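Local coordinates for putative cytoplasmic protein (Salmonella typhimurium LT2, PDB 2Q02) that is of unknown function but binds zinc within a xylose isomerase-like TIM barrel and may act as an isomerase, at residues 198-202 and 214-219. Numbering follows the deposited sequence.
Sequences LSGVE and QRIMLS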
loop_
_atom_site.group_PDB
_atom_site.type_symbol
_atom_site.label_atom_id
_atom_site.label_comp_id
_atom_site.label_asym_id
_atom_site.label_seq_id
_atom_site.Cartn_x
_atom_site.Cartn_y
_atom_site.Cartn_z
ATOM N N LEU A 198 -5.745 0.761 3.810
ATOM C CA LEU A 198 -7.088 1.147 4.180
ATOM C C LEU A 198 -7.348 2.548 3.629
ATOM O O LEU A 198 -6.444 3.407 3.548
ATOM C CB LEU A 198 -7.273 1.155 5.704
ATOM C CG LEU A 198 -6.987 -0.098 6.547
ATOM C CD1 LEU A 198 -7.103 0.218 8.061
ATOM C CD2 LEU A 198 -7.912 -1.227 6.162
ATOM N N SER A 199 -8.597 2.735 3.211
ATOM C CA SER A 199 -9.127 4.020 2.802
ATOM C C SER A 199 -10.613 3.800 2.658
ATOM O O SER A 199 -11.062 2.659 2.478
ATOM C CB SER A 199 -8.512 4.528 1.493
ATOM O OG SER A 199 -9.177 4.027 0.363
ATOM N N GLY A 200 -11.367 4.884 2.777
ATOM C CA GLY A 200 -12.808 4.823 2.663
ATOM C C GLY A 200 -13.257 5.543 1.414
ATOM O O GLY A 200 -12.537 6.390 0.895
ATOM N N VAL A 201 -14.442 5.178 0.939
ATOM C CA VAL A 201 -15.132 5.880 -0.152
ATOM C C VAL A 201 -16.571 6.103 0.296
ATOM O O VAL A 201 -17.217 5.152 0.712
ATOM C CB VAL A 201 -15.138 5.020 -1.414
ATOM C CG1 VAL A 201 -16.216 5.453 -2.407
ATOM C CG2 VAL A 201 -13.756 5.033 -2.045
ATOM N N GLU A 202 -17.056 7.344 0.242
ATOM C CA GLU A 202 -18.457 7.651 0.594
ATOM C C GLU A 202 -19.313 7.769 -0.672
ATOM O O GLU A 202 -20.550 7.711 -0.614
ATOM C CB GLU A 202 -18.535 8.946 1.417
ATOM C CG GLU A 202 -17.587 8.987 2.620
ATOM C CD GLU A 202 -17.749 10.241 3.485
ATOM O OE1 GLU A 202 -18.144 11.310 2.955
ATOM O OE2 GLU A 202 -17.482 10.153 4.706
ATOM N N GLN A 214 -11.806 9.005 -5.524
ATOM C CA GLN A 214 -12.878 8.909 -4.522
ATOM C C GLN A 214 -12.370 8.412 -3.171
ATOM O O GLN A 214 -13.129 8.346 -2.210
ATOM C CB GLN A 214 -13.985 7.963 -4.999
ATOM C CG GLN A 214 -14.895 8.516 -6.093
ATOM C CD GLN A 214 -14.263 8.478 -7.479
ATOM O OE1 GLN A 214 -13.924 7.422 -7.997
ATOM N NE2 GLN A 214 -14.106 9.635 -8.076
ATOM N N ARG A 215 -11.096 8.058 -3.092
ATOM C CA ARG A 215 -10.577 7.415 -1.904
ATOM C C ARG A 215 -10.166 8.462 -0.888
ATOM O O ARG A 215 -9.174 9.182 -1.077
ATOM C CB ARG A 215 -9.411 6.480 -2.238
ATOM C CG ARG A 215 -9.831 5.236 -3.000
ATOM C CD ARG A 215 -8.656 4.502 -3.525
ATOM N NE ARG A 215 -7.852 3.961 -2.448
ATOM C CZ ARG A 215 -6.753 3.226 -2.621
ATOM N NH1 ARG A 215 -6.310 2.925 -3.849
ATOM N NH2 ARG A 215 -6.089 2.792 -1.556
ATOM N N ILE A 216 -10.949 8.532 0.184
ATOM C CA ILE A 216 -10.688 9.439 1.300
ATOM C C ILE A 216 -10.348 8.617 2.565
ATOM O O ILE A 216 -9.656 7.618 2.479
ATOM C CB ILE A 216 -11.856 10.440 1.482
ATOM C CG1 ILE A 216 -13.185 9.739 1.833
ATOM C CG2 ILE A 216 -12.015 11.232 0.213
ATOM C CD1 ILE A 216 -14.368 10.702 1.955
HETATM N N MSE A 217 -10.793 9.048 3.733
HETATM C CA MSE A 217 -10.525 8.323 4.957
HETATM C C MSE A 217 -11.806 7.651 5.492
HETATM O O MSE A 217 -12.868 7.696 4.847
HETATM C CB MSE A 217 -9.840 9.265 5.953
HETATM C CG MSE A 217 -8.403 9.594 5.523
HETATM SE SE MSE A 217 -7.123 8.080 5.876
HETATM C CE MSE A 217 -6.941 8.381 7.782
ATOM N N LEU A 218 -11.688 6.980 6.639
ATOM C CA LEU A 218 -12.768 6.122 7.134
ATOM C C LEU A 218 -13.826 6.933 7.844
ATOM O O LEU A 218 -13.511 7.739 8.702
ATOM C CB LEU A 218 -12.215 5.022 8.054
ATOM C CG LEU A 218 -11.186 4.098 7.368
ATOM C CD1 LEU A 218 -10.745 2.938 8.293
ATOM C CD2 LEU A 218 -11.720 3.563 6.055
ATOM N N SER A 219 -15.077 6.753 7.449
ATOM C CA SER A 219 -16.191 7.351 8.176
ATOM C C SER A 219 -17.298 6.310 8.339
ATOM O O SER A 219 -17.164 5.165 7.876
ATOM C CB SER A 219 -16.712 8.595 7.446
ATOM O OG SER A 219 -17.595 8.252 6.385
HETATM O O HOH W 1 -15.517 9.349 -1.700
#
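The carbonyl oxygen of Gln214 faces CG2 of Val201, 3.4 Å away, and receives a bond from a water that also accepts the backbone N-H of Glu202. The amide of Gln214 turns elsewhere, with OE1 held by the backbone N of Ala211. Arg215 lays CG beside CG2 of Val201, then bends at chi3 (66°), bringing NE back to Ser199. Arg215 NE donates to Ser199 OG at 3.1 Å, a fairly straight bond (161° at the hydrogen) that meets the guanidinium at its edge, close to its plane. The two terminal nitrogens work outside the contact: NH2 bonds to Asp170 and Glu245, and NH1 forms a salt bridge with Asp212.

Ile216 pairs with Gly200 in a single antiparallel hydrogen-bonded bridge. Its N reaches Gly200 O at 2.8 Å, whereas the return bond from Gly200 N to Ile216 O is longer, 3.2 Å, and arrives well above the carbonyl plane. CD1 of Ile216 packs at 3.7 Å on CG of Glu202, the two side chains crossing at about a right angle. The carbonyl O of Met217, a selenomethionine, lies 3.6 Å from the CA of Gly200, and Leu218 sets CD2 against the Ser199-Gly200 peptide. Ser219 closes the contact: its OG donates to Glu202 OE2 across a short 2.5 Å, on the anti side of the carboxylate, and also bonds to the N of Lys221.

Both segments belong to the loop following strand 193-198, the seventh of the TIM barrel, which brings Arg215 beside the zinc site of Glu139, Asp170, His197 and Glu245. All three guanidinium nitrogens are thus bonded; Ser199, together with Asp212, probably helps to orient this second-shell cation, whose charge probably helps balance the acidic ligands around zinc.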